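Local structure of UDP-N-acetylglucosamine 3-dehydrogenase (Acidithiobacillus ferrooxidans, 7BVJ) at residues Asp156-Asp167 and Val296-Val307. The protein catalyses the NAD(+)-dependent oxidation of the glucosamine 3-position of UDP-N-acetylglucosamine to a ketone, a step in making the diamino sugar of some lipid A molecules. Residues are numbered along the deposited sequence; the frame is centred on the assembly and turned at random.
Sequences DVIMDLMIHDLD and VLAAALQVRVAV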
loop_
_atom_site.group_PDB
_atom_site.type_symbol
_atom_site.label_atom_id
_atom_site.label_comp_id
_atom_site.label_asym_id
_atom_site.label_seq_id
_atom_site.Cartn_x
_atom_site.Cartn_y
_atom_site.Cartn_z
ATOM N N ASP A 156 3.421 13.102 -0.679
ATOM C CA ASP A 156 2.187 13.535 -0.028
ATOM C C ASP A 156 2.086 12.810 1.310
ATOM O O ASP A 156 1.921 11.588 1.356
ATOM C CB ASP A 156 0.976 13.264 -0.919
ATOM C CG ASP A 156 -0.313 13.865 -0.376
ATOM O OD1 ASP A 156 -0.659 13.644 0.818
ATOM O OD2 ASP A 156 -1.002 14.549 -1.164
ATOM N N VAL A 157 2.185 13.569 2.396
ATOM C CA VAL A 157 2.289 12.998 3.737
ATOM C C VAL A 157 1.112 12.071 4.054
ATOM O O VAL A 157 1.283 11.051 4.720
ATOM C CB VAL A 157 2.451 14.161 4.742
ATOM C CG1 VAL A 157 1.934 13.842 6.104
ATOM C CG2 VAL A 157 3.938 14.553 4.803
ATOM N N ILE A 158 -0.081 12.384 3.556
ATOM C CA ILE A 158 -1.245 11.531 3.770
ATOM C C ILE A 158 -1.340 10.436 2.712
ATOM O O ILE A 158 -1.442 9.250 3.046
ATOM C CB ILE A 158 -2.524 12.391 3.797
ATOM C CG1 ILE A 158 -2.364 13.549 4.779
ATOM C CG2 ILE A 158 -3.721 11.540 4.185
ATOM C CD1 ILE A 158 -2.034 13.063 6.189
ATOM N N MET A 159 -1.300 10.819 1.423
ATOM C CA MET A 159 -1.556 9.889 0.322
ATOM C C MET A 159 -0.390 8.948 0.036
ATOM O O MET A 159 -0.603 7.874 -0.542
ATOM C CB MET A 159 -1.913 10.658 -0.958
ATOM C CG MET A 159 -3.098 11.628 -0.837
ATOM S SD MET A 159 -4.681 10.916 -0.315
ATOM C CE MET A 159 -4.650 9.397 -1.254
ATOM N N ASP A 160 0.834 9.310 0.421
ATOM C CA ASP A 160 1.989 8.459 0.169
ATOM C C ASP A 160 2.574 7.806 1.415
ATOM O O ASP A 160 3.345 6.857 1.270
ATOM C CB ASP A 160 3.103 9.259 -0.533
ATOM C CG ASP A 160 2.637 9.897 -1.837
ATOM O OD1 ASP A 160 1.971 9.210 -2.646
ATOM O OD2 ASP A 160 2.920 11.099 -2.042
ATOM N N LEU A 161 2.284 8.315 2.620
ATOM C CA LEU A 161 2.778 7.716 3.856
ATOM C C LEU A 161 1.645 7.194 4.727
ATOM O O LEU A 161 1.584 5.991 5.003
ATOM C CB LEU A 161 3.602 8.731 4.661
ATOM C CG LEU A 161 4.840 9.385 4.063
ATOM C CD1 LEU A 161 5.406 10.378 5.052
ATOM C CD2 LEU A 161 5.878 8.322 3.715
ATOM N N MET A 162 0.717 8.063 5.129
ATOM C CA MET A 162 -0.260 7.670 6.134
ATOM C C MET A 162 -1.220 6.626 5.598
ATOM O O MET A 162 -1.760 5.819 6.370
ATOM C CB MET A 162 -1.037 8.885 6.633
ATOM C CG MET A 162 -1.694 8.624 7.974
ATOM S SD MET A 162 -2.868 9.871 8.466
ATOM C CE MET A 162 -1.786 11.154 9.134
ATOM N N ILE A 163 -1.414 6.609 4.280
ATOM C CA ILE A 163 -2.383 5.708 3.670
ATOM C C ILE A 163 -2.063 4.254 3.985
ATOM O O ILE A 163 -2.972 3.417 4.028
ATOM C CB ILE A 163 -2.436 5.963 2.153
ATOM C CG1 ILE A 163 -3.683 5.324 1.542
ATOM C CG2 ILE A 163 -1.175 5.441 1.494
ATOM C CD1 ILE A 163 -4.053 5.884 0.215
ATOM N N HIS A 164 -0.790 3.936 4.258
ATOM C CA HIS A 164 -0.425 2.579 4.680
ATOM C C HIS A 164 -1.155 2.183 5.950
ATOM O O HIS A 164 -1.803 1.126 6.019
ATOM C CB HIS A 164 1.081 2.474 4.920
ATOM C CG HIS A 164 1.900 2.535 3.668
ATOM N ND1 HIS A 164 1.716 1.660 2.618
ATOM C CD2 HIS A 164 2.903 3.366 3.296
ATOM C CE1 HIS A 164 2.576 1.944 1.657
ATOM N NE2 HIS A 164 3.304 2.977 2.040
ATOM N N ASP A 165 -1.044 3.019 6.979
ATOM C CA ASP A 165 -1.627 2.679 8.264
ATOM C C ASP A 165 -3.126 2.920 8.286
ATOM O O ASP A 165 -3.848 2.196 8.978
ATOM C CB ASP A 165 -0.901 3.452 9.358
ATOM C CG ASP A 165 0.598 3.211 9.308
ATOM O OD1 ASP A 165 0.989 2.025 9.316
ATOM O OD2 ASP A 165 1.375 4.191 9.211
ATOM N N LEU A 166 -3.624 3.877 7.505
ATOM C CA LEU A 166 -5.066 3.946 7.297
ATOM C C LEU A 166 -5.596 2.631 6.730
ATOM O O LEU A 166 -6.608 2.099 7.212
ATOM C CB LEU A 166 -5.411 5.122 6.386
ATOM C CG LEU A 166 -5.214 6.508 7.034
ATOM C CD1 LEU A 166 -5.124 7.645 5.988
ATOM C CD2 LEU A 166 -6.322 6.807 8.061
ATOM N N ASP A 167 -4.903 2.070 5.729
ATOM C CA ASP A 167 -5.355 0.822 5.130
ATOM C C ASP A 167 -5.285 -0.325 6.130
ATOM O O ASP A 167 -6.217 -1.128 6.223
ATOM C CB ASP A 167 -4.522 0.505 3.892
ATOM C CG ASP A 167 -4.883 -0.838 3.281
ATOM O OD1 ASP A 167 -6.086 -1.057 2.990
ATOM O OD2 ASP A 167 -3.961 -1.673 3.109
ATOM N N VAL A 296 -9.804 2.812 1.372
ATOM C CA VAL A 296 -8.696 3.564 2.023
ATOM C C VAL A 296 -8.515 4.921 1.338
ATOM O O VAL A 296 -8.156 5.831 2.027
ATOM C CB VAL A 296 -7.379 2.782 2.208
ATOM C CG1 VAL A 296 -6.728 2.328 0.936
ATOM C CG2 VAL A 296 -6.411 3.549 3.065
ATOM N N LEU A 297 -8.726 4.998 0.024
ATOM C CA LEU A 297 -8.590 6.269 -0.689
ATOM C C LEU A 297 -9.573 7.312 -0.166
ATOM O O LEU A 297 -9.204 8.476 0.024
ATOM C CB LEU A 297 -8.795 6.063 -2.192
ATOM C CG LEU A 297 -8.809 7.354 -3.023
ATOM C CD1 LEU A 297 -7.417 7.963 -3.133
ATOM C CD2 LEU A 297 -9.401 7.137 -4.404
ATOM N N ALA A 298 -10.830 6.911 0.052
ATOM C CA ALA A 298 -11.831 7.819 0.614
ATOM C C ALA A 298 -11.453 8.258 2.028
ATOM O O ALA A 298 -11.564 9.444 2.373
ATOM C CB ALA A 298 -13.212 7.150 0.613
ATOM N N ALA A 299 -10.982 7.320 2.854
ATOM C CA ALA A 299 -10.500 7.711 4.180
ATOM C C ALA A 299 -9.335 8.699 4.092
ATOM O O ALA A 299 -9.260 9.675 4.858
ATOM C CB ALA A 299 -10.087 6.467 4.968
ATOM N N ALA A 300 -8.392 8.442 3.192
ATOM C CA ALA A 300 -7.217 9.292 3.121
ATOM C C ALA A 300 -7.604 10.681 2.652
ATOM O O ALA A 300 -7.070 11.674 3.147
ATOM C CB ALA A 300 -6.165 8.683 2.205
ATOM N N LEU A 301 -8.551 10.769 1.722
ATOM C CA LEU A 301 -9.021 12.081 1.296
ATOM C C LEU A 301 -9.713 12.812 2.447
ATOM O O LEU A 301 -9.534 14.022 2.619
ATOM C CB LEU A 301 -9.930 11.933 0.073
ATOM C CG LEU A 301 -9.224 11.461 -1.213
ATOM C CD1 LEU A 301 -10.254 11.056 -2.258
ATOM C CD2 LEU A 301 -8.314 12.545 -1.788
ATOM N N GLN A 302 -10.482 12.095 3.270
ATOM C CA GLN A 302 -11.046 12.737 4.464
ATOM C C GLN A 302 -9.948 13.302 5.361
ATOM O O GLN A 302 -10.016 14.462 5.807
ATOM C CB GLN A 302 -11.908 11.749 5.232
ATOM C CG GLN A 302 -13.394 11.897 4.944
ATOM C CD GLN A 302 -14.255 11.301 6.054
ATOM O OE1 GLN A 302 -14.852 12.035 6.847
ATOM N NE2 GLN A 302 -14.313 9.965 6.119
ATOM N N VAL A 303 -8.909 12.503 5.614
ATOM C CA VAL A 303 -7.810 12.988 6.442
ATOM C C VAL A 303 -7.175 14.226 5.811
ATOM O O VAL A 303 -6.928 15.224 6.488
ATOM C CB VAL A 303 -6.764 11.885 6.681
ATOM C CG1 VAL A 303 -5.528 12.503 7.346
ATOM C CG2 VAL A 303 -7.339 10.758 7.582
ATOM N N ARG A 304 -6.875 14.166 4.511
ATOM C CA ARG A 304 -6.178 15.275 3.871
ATOM C C ARG A 304 -7.013 16.548 3.897
ATOM O O ARG A 304 -6.480 17.639 4.098
ATOM C CB ARG A 304 -5.812 14.913 2.436
ATOM C CG ARG A 304 -4.965 15.963 1.771
ATOM C CD ARG A 304 -4.342 15.431 0.504
ATOM N NE ARG A 304 -5.303 15.356 -0.586
ATOM C CZ ARG A 304 -4.980 14.983 -1.821
ATOM N NH1 ARG A 304 -3.724 14.657 -2.110
ATOM N NH2 ARG A 304 -5.903 14.945 -2.768
ATOM N N VAL A 305 -8.323 16.431 3.679
ATOM C CA VAL A 305 -9.178 17.601 3.746
ATOM C C VAL A 305 -9.126 18.194 5.143
ATOM O O VAL A 305 -9.035 19.418 5.315
ATOM C CB VAL A 305 -10.616 17.238 3.333
ATOM C CG1 VAL A 305 -11.611 18.223 3.926
ATOM C CG2 VAL A 305 -10.751 17.178 1.816
ATOM N N ALA A 306 -9.159 17.334 6.164
ATOM C CA ALA A 306 -9.065 17.819 7.537
ATOM C C ALA A 306 -7.733 18.516 7.784
ATOM O O ALA A 306 -7.671 19.534 8.480
ATOM C CB ALA A 306 -9.251 16.658 8.514
ATOM N N VAL A 307 -6.652 17.964 7.233
ATOM C CA VAL A 307 -5.323 18.531 7.450
ATOM C C VAL A 307 -5.230 19.905 6.801
ATOM O O VAL A 307 -4.801 20.883 7.428
ATOM C CB VAL A 307 -4.231 17.589 6.910
ATOM C CG1 VAL A 307 -2.910 18.314 6.864
ATOM C CG2 VAL A 307 -4.116 16.284 7.753
#
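Met159 enters a hole formed by Leu297, Ala300, Leu301 and Arg304, a knobs-into-holes fit between two helices that lie on the large mixed sheet of this Gfo/Idh/MocA-family protein. The axes of 157-167 and 296-307 come within 9.3 Å, their N-to-C directions 123° apart. From CB of Met159, CG leaves anti to the carbonyl carbon (chi1 -56°), and bends at chi2 and chi3 curl the chain toward helix 296-307. Met159 CG lies 3.3 Å from Arg304 NH1; Met159 SD lies over one face of that guanidinium, near its rim, and 3.7 Å from Ala300 CB; CE ends against Leu297 CD1. Ala300 is itself a knob, its methyl held among Ile158, Met159, Ile163 and Leu166. On the sheet-facing side, Ile158 CD1 packs on Val303 CG1 and reaches the tip of Val307, and Ala195 of strand 194-201 touches both Ile158 and Val307. At the other end Val296 CG2 presses on Ile163 CG1 and Asp167 CB, while the Asp167 carboxylate pairs with Arg121. Asp156 N-caps its helix, OD1 accepting from Met159 N in a nearly straight bond, and Asp156 OD2 accepts from Arg304 NH1 at 2.9 Å in a salt bridge, syn but 31° out of the carboxylate plane.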